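Local coordinates for transcriptional regulatory protein RcsB (Escherichia coli, PDB 5I4C) that acts as the DNA-binding response regulator of the Rcs stress phosphorelay, controlling genes for colanic acid capsule synthesis, biofilm formation and cell division, at residues 2-8 with 28-34; 51-57 with 80-86. All blocks are in the same frame, centred on the assembly; numbering follows the deposited sequence.

Overall arrangement
The receiver domain of RcsB illustrates how a CheY-like fold is built from repeated beta-alpha-beta units around one parallel sheet of strand order 2-1-3-4-5. Interaction 1 pairs strand 4-9 with the outermost strand 29-35, and interaction 2 pairs the central strand 52-56 with strand 82-87. The two come in series along the chain, each spanned by one connecting helix, 13-23 or 67-77, and their centres lie about 11 Å apart. They meet where strands 4-9 and 52-56 are neighbours, with probable backbone hydrogen bonds such as I7 O to I54 N. Together they cover four adjacent strands; the chain starts inside the sheet, goes out to the edge and returns to strand 52-56, which carries the predicted phosphoacceptor D56.

Interaction 1: 2-8 with 28-34; sequences NNMNVII and WVNVVGE
Strands 4-9 and 29-35 are the two parallel arms of the first beta-alpha-beta unit of the RcsB receiver domain, and their backbones join through alternating bonds that begin with M4 N to W28 O at 2.8 Å. M4 O then receives N30 N, and V6 N gives to N30 O. At the entrance to the pairing, N3 and N30 add a side-chain bond: ND2 of N3 donates to OD1 of N30 at 2.6 Å, nearly straight at 164°. The two amides are almost coplanar, 12° apart, and the donor lies in the carbonyl plane of N30. On the other face of the sheet, the sulfur SD of M4 lies at the edge of the W28 indole, 4.2 Å from CZ3.

The crossover between the strands is helix 13-23, and the face that it covers together with helix 112-124 carries M4, V6, I8, V29 and V31. There CG2 of V6 meets CG2 of V31 at 4.0 Å, while L23 of the helix touches both valines. Further on, V32 N reaches V6 O at 2.9 Å, but strand 29-35 then holds one residue more than strand 4-9: the next bond runs from I8 N to G33 O, not to V32 O, which marks a beta bulge at V32 and G33. V32 sends CG1 across the N5 side chain at about a right angle, 3.6 Å from CG of N5, whose ND2 is bonded to D49 O. I8 has CG1 wedged between its backbone N and carbonyl carbon (chi1 62°), which turns that branch alongside E34, with I8 CG1 3.6 Å from E34 CG. The carboxylate of E34 is drawn to R20 on helix 13-23, in a salt bridge through OE2.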
ATOM      1  N   ASN A   2     -11.592 -12.694  23.630  1.00 65.61           N
ATOM      2  CA  ASN A   2     -11.226 -11.271  23.389  1.00 63.45           C
ATOM      3  C   ASN A   2     -10.012 -11.123  22.420  1.00 61.22           C
ATOM      4  O   ASN A   2     -10.093 -10.410  21.427  1.00 58.84           O
ATOM      5  CB  ASN A   2     -10.912 -10.622  24.726  1.00 68.36           C
ATOM      6  CG  ASN A   2     -10.855  -9.118  24.658  1.00 71.10           C
ATOM      7  OD1 ASN A   2     -11.099  -8.494  23.626  1.00 73.04           O
ATOM      8  ND2 ASN A   2     -10.551  -8.517  25.786  1.00 75.31           N
ATOM      9  N   ASN A   3      -8.896 -11.783  22.725  1.00 56.44           N
ATOM     10  CA  ASN A   3      -7.728 -11.766  21.857  1.00 53.51           C
ATOM     11  C   ASN A   3      -7.961 -12.447  20.501  1.00 47.02           C
ATOM     12  O   ASN A   3      -8.475 -13.557  20.428  1.00 47.21           O
ATOM     13  CB  ASN A   3      -6.544 -12.417  22.539  1.00 57.08           C
ATOM     14  CG  ASN A   3      -5.276 -11.751  22.156  1.00 58.84           C
ATOM     15  OD1 ASN A   3      -4.807 -10.844  22.858  1.00 65.56           O
ATOM     16  ND2 ASN A   3      -4.761 -12.102  21.001  1.00 56.25           N
ATOM     17  N   MET A   4      -7.564 -11.781  19.429  1.00 41.62           N
ATOM     18  CA  MET A   4      -7.702 -12.344  18.110  1.00 37.91           C
ATOM     19  C   MET A   4      -6.350 -12.386  17.383  1.00 35.86           C
ATOM     20  O   MET A   4      -5.700 -11.360  17.191  1.00 34.40           O
ATOM     21  CB  MET A   4      -8.728 -11.536  17.357  1.00 36.91           C
ATOM     22  CG  MET A   4      -9.088 -12.083  15.991  1.00 37.47           C
ATOM     23  SD  MET A   4     -10.323 -10.979  15.241  1.00 43.83           S
ATOM     24  CE  MET A   4     -11.833 -11.427  16.088  1.00 42.38           C
ATOM     25  N   ASN A   5      -5.946 -13.589  16.944  1.00 33.54           N
ATOM     26  CA  ASN A   5      -4.706 -13.763  16.210  1.00 32.80           C
ATOM     27  C   ASN A   5      -5.058 -13.790  14.765  1.00 29.71           C
ATOM     28  O   ASN A   5      -5.974 -14.568  14.356  1.00 28.48           O
ATOM     29  CB  ASN A   5      -4.023 -15.045  16.571  1.00 35.32           C
ATOM     30  CG  ASN A   5      -3.474 -15.026  17.965  1.00 38.20           C
ATOM     31  OD1 ASN A   5      -3.176 -13.959  18.523  1.00 37.96           O
ATOM     32  ND2 ASN A   5      -3.358 -16.202  18.551  1.00 39.34           N
ATOM     33  N   VAL A   6      -4.370 -12.952  13.999  1.00 27.94           N
ATOM     34  CA  VAL A   6      -4.653 -12.793  12.556  1.00 25.93           C
ATOM     35  C   VAL A   6      -3.404 -13.014  11.737  1.00 24.29           C
ATOM     36  O   VAL A   6      -2.291 -12.751  12.178  1.00 25.59           O
ATOM     37  CB  VAL A   6      -5.373 -11.429  12.234  1.00 27.22           C
ATOM     38  CG1 VAL A   6      -6.515 -11.099  13.232  1.00 27.95           C
ATOM     39  CG2 VAL A   6      -4.414 -10.258  12.213  1.00 29.27           C
ATOM     40  N   ILE A   7      -3.586 -13.545  10.522  1.00 24.39           N
ATOM     41  CA  ILE A   7      -2.519 -13.651   9.518  1.00 25.38           C
ATOM     42  C   ILE A   7      -2.907 -12.691   8.421  1.00 26.08           C
ATOM     43  O   ILE A   7      -4.106 -12.579   8.104  1.00 24.62           O
ATOM     44  CB  ILE A   7      -2.460 -15.089   8.950  1.00 26.62           C
ATOM     45  CG1 ILE A   7      -2.030 -16.059  10.030  1.00 29.66           C
ATOM     46  CG2 ILE A   7      -1.570 -15.168   7.752  1.00 27.73           C
ATOM     47  CD1 ILE A   7      -1.972 -17.469   9.531  1.00 31.82           C
ATOM     48  N   ILE A   8      -1.939 -12.023   7.837  1.00 25.62           N
ATOM     49  CA  ILE A   8      -2.229 -11.104   6.768  1.00 27.50           C
ATOM     50  C   ILE A   8      -1.467 -11.564   5.543  1.00 26.61           C
ATOM     51  O   ILE A   8      -0.270 -11.926   5.638  1.00 25.23           O
ATOM     52  CB  ILE A   8      -1.954  -9.638   7.161  1.00 30.30           C
ATOM     53  CG1 ILE A   8      -0.503  -9.370   7.511  1.00 36.91           C
ATOM     54  CG2 ILE A   8      -2.728  -9.252   8.420  1.00 30.79           C
ATOM     55  CD1 ILE A   8      -0.223  -7.881   7.865  1.00 40.25           C
ATOM     56  N   TRP A  28      -6.324  -5.835  21.209  1.00 41.48           N
ATOM     57  CA  TRP A  28      -6.778  -7.210  21.283  1.00 41.98           C
ATOM     58  C   TRP A  28      -6.490  -8.009  20.003  1.00 38.30           C
ATOM     59  O   TRP A  28      -6.821  -9.174  19.942  1.00 38.91           O
ATOM     60  CB  TRP A  28      -8.260  -7.299  21.676  1.00 44.12           C
ATOM     61  CG  TRP A  28      -9.099  -6.369  20.929  1.00 43.99           C
ATOM     62  CD1 TRP A  28      -9.353  -5.083  21.251  1.00 47.36           C
ATOM     63  CD2 TRP A  28      -9.796  -6.634  19.726  1.00 42.88           C
ATOM     64  NE1 TRP A  28     -10.154  -4.514  20.308  1.00 47.74           N
ATOM     65  CE2 TRP A  28     -10.447  -5.450  19.357  1.00 44.18           C
ATOM     66  CE3 TRP A  28      -9.952  -7.763  18.939  1.00 42.42           C
ATOM     67  CZ2 TRP A  28     -11.237  -5.348  18.229  1.00 43.71           C
ATOM     68  CZ3 TRP A  28     -10.736  -7.664  17.796  1.00 43.04           C
ATOM     69  CH2 TRP A  28     -11.363  -6.463  17.444  1.00 41.66           C
ATOM     70  N   VAL A  29      -5.870  -7.380  19.025  1.00 36.21           N
ATOM     71  CA  VAL A  29      -5.503  -8.026  17.746  1.00 35.98           C
ATOM     72  C   VAL A  29      -4.014  -8.214  17.717  1.00 34.77           C
ATOM     73  O   VAL A  29      -3.296  -7.266  17.918  1.00 35.94           O
ATOM     74  CB  VAL A  29      -5.957  -7.182  16.523  1.00 34.16           C
ATOM     75  CG1 VAL A  29      -5.395  -7.741  15.242  1.00 33.73           C
ATOM     76  CG2 VAL A  29      -7.464  -7.166  16.422  1.00 34.76           C
ATOM     77  N   ASN A  30      -3.572  -9.439  17.415  1.00 34.31           N
ATOM     78  CA  ASN A  30      -2.170  -9.777  17.255  1.00 35.39           C
ATOM     79  C   ASN A  30      -1.988 -10.381  15.892  1.00 31.72           C
ATOM     80  O   ASN A  30      -2.683 -11.342  15.524  1.00 30.60           O
ATOM     81  CB  ASN A  30      -1.697 -10.776  18.317  1.00 38.27           C
ATOM     82  CG  ASN A  30      -1.837 -10.213  19.694  1.00 44.37           C
ATOM     83  OD1 ASN A  30      -2.676 -10.652  20.464  1.00 50.69           O
ATOM     84  ND2 ASN A  30      -1.097  -9.159  19.978  1.00 48.12           N
ATOM     85  N   VAL A  31      -1.056  -9.809  15.156  1.00 30.78           N
ATOM     86  CA  VAL A  31      -0.590 -10.338  13.896  1.00 30.75           C
ATOM     87  C   VAL A  31       0.431 -11.409  14.177  1.00 30.41           C
ATOM     88  O   VAL A  31       1.502 -11.109  14.687  1.00 32.04           O
ATOM     89  CB  VAL A  31       0.023  -9.238  13.016  1.00 30.74           C
ATOM     90  CG1 VAL A  31       0.538  -9.825  11.730  1.00 30.60           C
ATOM     91  CG2 VAL A  31      -1.008  -8.182  12.762  1.00 30.59           C
ATOM     92  N   VAL A  32       0.079 -12.647  13.846  1.00 29.52           N
ATOM     93  CA  VAL A  32       0.895 -13.821  14.055  1.00 30.79           C
ATOM     94  C   VAL A  32       1.597 -14.260  12.745  1.00 31.47           C
ATOM     95  O   VAL A  32       2.462 -15.145  12.768  1.00 32.43           O
ATOM     96  CB  VAL A  32       0.122 -14.990  14.727  1.00 31.35           C
ATOM     97  CG1 VAL A  32      -0.455 -14.526  16.042  1.00 32.96           C
ATOM     98  CG2 VAL A  32      -1.024 -15.547  13.889  1.00 30.66           C
ATOM     99  N   GLY A  33       1.273 -13.658  11.608  1.00 29.86           N
ATOM    100  CA  GLY A  33       2.005 -13.990  10.379  1.00 27.72           C
ATOM    101  C   GLY A  33       1.670 -13.086   9.247  1.00 26.66           C
ATOM    102  O   GLY A  33       0.549 -12.549   9.196  1.00 24.63           O
ATOM    103  N   GLU A  34       2.646 -12.911   8.358  1.00 25.72           N
ATOM    104  CA  GLU A  34       2.450 -12.208   7.119  1.00 28.59           C
ATOM    105  C   GLU A  34       3.022 -13.050   5.982  1.00 27.27           C
ATOM    106  O   GLU A  34       4.177 -13.466   6.093  1.00 27.62           O
ATOM    107  CB  GLU A  34       3.244 -10.912   7.113  1.00 32.40           C
ATOM    108  CG  GLU A  34       2.948 -10.086   8.322  1.00 37.99           C
ATOM    109  CD  GLU A  34       3.577  -8.700   8.205  1.00 41.91           C
ATOM    110  OE1 GLU A  34       4.440  -8.505   7.315  1.00 49.22           O
ATOM    111  OE2 GLU A  34       3.250  -7.827   9.016  1.00 47.59           O
TER

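Interaction 2: 51-57 with 80-86; sequences HVLITDL and SLSIIVL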
ATOM      1  N   HIS A  51      -6.770 -17.090  14.161  1.00 30.43           N
ATOM      2  CA  HIS A  51      -8.247 -17.081  14.178  1.00 31.73           C
ATOM      3  C   HIS A  51      -8.880 -16.606  12.866  1.00 28.68           C
ATOM      4  O   HIS A  51      -9.942 -17.058  12.445  1.00 28.41           O
ATOM      5  CB  HIS A  51      -8.738 -16.249  15.373  1.00 35.89           C
ATOM      6  CG  HIS A  51      -8.215 -16.743  16.669  1.00 40.29           C
ATOM      7  ND1 HIS A  51      -7.762 -15.912  17.648  1.00 42.47           N
ATOM      8  CD2 HIS A  51      -8.023 -18.008  17.131  1.00 46.75           C
ATOM      9  CE1 HIS A  51      -7.333 -16.626  18.674  1.00 47.69           C
ATOM     10  NE2 HIS A  51      -7.452 -17.906  18.376  1.00 48.12           N
ATOM     11  N   VAL A  52      -8.202 -15.690  12.198  1.00 26.55           N
ATOM     12  CA  VAL A  52      -8.707 -15.006  11.042  1.00 26.74           C
ATOM     13  C   VAL A  52      -7.556 -14.903  10.046  1.00 24.46           C
ATOM     14  O   VAL A  52      -6.439 -14.562  10.426  1.00 23.87           O
ATOM     15  CB  VAL A  52      -9.145 -13.546  11.388  1.00 27.46           C
ATOM     16  CG1 VAL A  52      -9.811 -12.877  10.176  1.00 27.80           C
ATOM     17  CG2 VAL A  52     -10.166 -13.599  12.459  1.00 28.77           C
ATOM     18  N   LEU A  53      -7.863 -15.222   8.830  1.00 22.58           N
ATOM     19  CA  LEU A  53      -6.992 -14.915   7.708  1.00 23.23           C
ATOM     20  C   LEU A  53      -7.515 -13.707   6.943  1.00 23.00           C
ATOM     21  O   LEU A  53      -8.665 -13.731   6.492  1.00 25.89           O
ATOM     22  CB  LEU A  53      -6.921 -16.096   6.786  1.00 23.25           C
ATOM     23  CG  LEU A  53      -6.146 -15.788   5.498  1.00 23.10           C
ATOM     24  CD1 LEU A  53      -4.681 -15.413   5.634  1.00 22.88           C
ATOM     25  CD2 LEU A  53      -6.353 -16.910   4.569  1.00 23.07           C
ATOM     26  N   ILE A  54      -6.657 -12.698   6.784  1.00 22.29           N
ATOM     27  CA  ILE A  54      -6.940 -11.502   6.004  1.00 22.68           C
ATOM     28  C   ILE A  54      -6.107 -11.574   4.719  1.00 24.17           C
ATOM     29  O   ILE A  54      -4.886 -11.445   4.765  1.00 24.34           O
ATOM     30  CB  ILE A  54      -6.629 -10.240   6.802  1.00 22.77           C
ATOM     31  CG1 ILE A  54      -7.376 -10.276   8.126  1.00 24.59           C
ATOM     32  CG2 ILE A  54      -6.985  -8.996   6.005  1.00 24.47           C
ATOM     33  CD1 ILE A  54      -6.899  -9.254   9.129  1.00 25.96           C
ATOM     34  N   THR A  55      -6.766 -11.763   3.604  1.00 23.31           N
ATOM     35  CA  THR A  55      -6.053 -12.152   2.432  1.00 25.31           C
ATOM     36  C   THR A  55      -6.533 -11.478   1.127  1.00 25.13           C
ATOM     37  O   THR A  55      -7.731 -11.299   0.877  1.00 25.13           O
ATOM     38  CB  THR A  55      -6.046 -13.706   2.236  1.00 25.94           C
ATOM     39  OG1 THR A  55      -5.130 -14.060   1.174  1.00 28.36           O
ATOM     40  CG2 THR A  55      -7.466 -14.253   1.804  1.00 27.51           C
ATOM     41  N   ASP A  56      -5.567 -11.089   0.315  1.00 24.83           N
ATOM     42  CA  ASP A  56      -5.790 -10.739  -1.086  1.00 28.47           C
ATOM     43  C   ASP A  56      -6.123 -12.028  -1.900  1.00 28.69           C
ATOM     44  O   ASP A  56      -5.737 -13.125  -1.501  1.00 27.16           O
ATOM     45  CB  ASP A  56      -4.521 -10.133  -1.652  1.00 31.03           C
ATOM     46  CG  ASP A  56      -4.748  -9.477  -2.988  1.00 35.93           C
ATOM     47  OD1 ASP A  56      -5.513  -8.500  -3.085  1.00 45.26           O
ATOM     48  OD2 ASP A  56      -4.165  -9.946  -3.937  1.00 40.18           O
ATOM     49  N   LEU A  57      -6.861 -11.899  -2.983  1.00 30.46           N
ATOM     50  CA  LEU A  57      -7.162 -13.043  -3.842  1.00 31.28           C
ATOM     51  C   LEU A  57      -6.265 -13.205  -5.075  1.00 32.70           C
ATOM     52  O   LEU A  57      -6.499 -14.124  -5.848  1.00 30.18           O
ATOM     53  CB  LEU A  57      -8.590 -12.938  -4.284  1.00 36.06           C
ATOM     54  CG  LEU A  57      -9.671 -13.086  -3.190  1.00 37.28           C
ATOM     55  CD1 LEU A  57     -11.027 -12.963  -3.843  1.00 39.31           C
ATOM     56  CD2 LEU A  57      -9.549 -14.415  -2.461  1.00 38.08           C
ATOM     57  N   SER A  80     -12.539 -23.982  10.312  1.00 31.63           N
ATOM     58  CA  SER A  80     -12.967 -22.951  11.271  1.00 32.82           C
ATOM     59  C   SER A  80     -12.171 -21.647  11.190  1.00 30.46           C
ATOM     60  O   SER A  80     -12.390 -20.756  11.981  1.00 34.54           O
ATOM     61  CB  SER A  80     -12.894 -23.505  12.653  1.00 34.41           C
ATOM     62  OG  SER A  80     -13.634 -24.708  12.685  1.00 38.50           O
ATOM     63  N   LEU A  81     -11.261 -21.543  10.218  1.00 29.12           N
ATOM     64  CA  LEU A  81     -10.493 -20.309  10.023  1.00 28.69           C
ATOM     65  C   LEU A  81     -11.404 -19.294   9.343  1.00 28.87           C
ATOM     66  O   LEU A  81     -11.991 -19.583   8.278  1.00 29.79           O
ATOM     67  CB  LEU A  81      -9.282 -20.574   9.161  1.00 27.24           C
ATOM     68  CG  LEU A  81      -8.344 -19.399   8.931  1.00 26.96           C
ATOM     69  CD1 LEU A  81      -7.707 -18.911  10.214  1.00 27.03           C
ATOM     70  CD2 LEU A  81      -7.273 -19.781   7.930  1.00 26.67           C
ATOM     71  N   SER A  82     -11.529 -18.133   9.960  1.00 28.67           N
ATOM     72  CA  SER A  82     -12.416 -17.091   9.428  1.00 27.99           C
ATOM     73  C   SER A  82     -11.607 -16.386   8.408  1.00 26.73           C
ATOM     74  O   SER A  82     -10.401 -16.286   8.530  1.00 26.13           O
ATOM     75  CB  SER A  82     -12.861 -16.147  10.504  1.00 28.34           C
ATOM     76  OG  SER A  82     -13.610 -16.810  11.486  1.00 29.22           O
ATOM     77  N   ILE A  83     -12.248 -15.936   7.367  1.00 25.83           N
ATOM     78  CA  ILE A  83     -11.533 -15.313   6.282  1.00 25.17           C
ATOM     79  C   ILE A  83     -12.136 -13.959   5.942  1.00 24.99           C
ATOM     80  O   ILE A  83     -13.363 -13.847   5.790  1.00 26.56           O
ATOM     81  CB  ILE A  83     -11.606 -16.165   5.045  1.00 26.50           C
ATOM     82  CG1 ILE A  83     -10.972 -17.501   5.292  1.00 26.54           C
ATOM     83  CG2 ILE A  83     -10.915 -15.467   3.870  1.00 25.86           C
ATOM     84  CD1 ILE A  83     -11.322 -18.445   4.164  1.00 28.32           C
ATOM     85  N   ILE A  84     -11.283 -12.955   5.946  1.00 23.40           N
ATOM     86  CA  ILE A  84     -11.552 -11.661   5.364  1.00 24.08           C
ATOM     87  C   ILE A  84     -10.767 -11.505   4.086  1.00 24.69           C
ATOM     88  O   ILE A  84      -9.515 -11.566   4.094  1.00 25.20           O
ATOM     89  CB  ILE A  84     -11.235 -10.508   6.297  1.00 24.94           C
ATOM     90  CG1 ILE A  84     -12.125 -10.592   7.542  1.00 26.82           C
ATOM     91  CG2 ILE A  84     -11.469  -9.155   5.595  1.00 25.42           C
ATOM     92  CD1 ILE A  84     -11.732  -9.602   8.631  1.00 29.19           C
ATOM     93  N   VAL A  85     -11.513 -11.277   2.999  1.00 24.16           N
ATOM     94  CA  VAL A  85     -10.936 -10.989   1.695  1.00 26.13           C
ATOM     95  C   VAL A  85     -10.689  -9.480   1.526  1.00 26.14           C
ATOM     96  O   VAL A  85     -11.568  -8.711   1.793  1.00 26.93           O
ATOM     97  CB  VAL A  85     -11.806 -11.559   0.569  1.00 28.27           C
ATOM     98  CG1 VAL A  85     -11.402 -11.058  -0.810  1.00 30.91           C
ATOM     99  CG2 VAL A  85     -11.658 -13.083   0.602  1.00 28.98           C
ATOM    100  N   LEU A  86      -9.502  -9.129   1.043  1.00 24.33           N
ATOM    101  CA  LEU A  86      -9.124  -7.781   0.629  1.00 26.75           C
ATOM    102  C   LEU A  86      -9.338  -7.656  -0.865  1.00 28.13           C
ATOM    103  O   LEU A  86      -8.792  -8.466  -1.630  1.00 27.61           O
ATOM    104  CB  LEU A  86      -7.611  -7.545   0.893  1.00 28.69           C
ATOM    105  CG  LEU A  86      -7.143  -7.634   2.346  1.00 28.83           C
ATOM    106  CD1 LEU A  86      -5.611  -7.518   2.447  1.00 30.07           C
ATOM    107  CD2 LEU A  86      -7.870  -6.556   3.153  1.00 30.58           C
TER
HETATM  108  O   HOH W   1     -11.622 -18.499  13.837  1.00 38.51           O
HETATM  109  O   HOH W   2      -8.335  -9.783  -3.857  1.00 44.62           O
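H51 and S82 open the pairing of strands 52-56 and 82-87 in the heart of the receiver domain, S82 N donating to H51 O at 3.1 Å. Four more backbone bonds follow in parallel alternation: L53 N to S82 O, I84 N to L53 O, T55 N to I84 O and L86 N to T55 O, all at 2.8 Å.

Apolar packing lies on both faces of the sheet. Facing helix 112-124, V52 CG1 meets I84 CD1 at 4.1 Å, and I54 CG2 reaches CD2 of L86 at 3.9 Å. On the side of helix 67-77, CD2 of L81 packs on CB of L53, while the methyl CG2 of T55 lies alongside CG2 of I83. L57 crosses V85 at about a right angle, its CG 3.6 Å from V85 CG1; with chi1 at 169° V85 holds CG1 opposite its own nitrogen, and this branch meets both CG and CD1 of L57.

Water closes both ends. One molecule donates to H51 O and S80 O; another accepts from L57 N and donates to L86 O at 2.6 Å, with a weak bond to OD1 of D56. The hydroxyl of T55 turns along its own strand, OG1 donating to D56 O at 2.9 Å.

The receiver fold places its active site at the C-terminal strand ends, where D56, the predicted phosphoacceptor, has OD1 in a salt bridge with K109 and OD2 bonded to S58 N. Here L86 O and L57 N are 4.2 Å apart, so water takes the place of the next backbone bond in the pairing, beside D56. A lysine, a backbone N-H and a weakly bound water thus converge on the D56 carboxylate and probably hold its orientation.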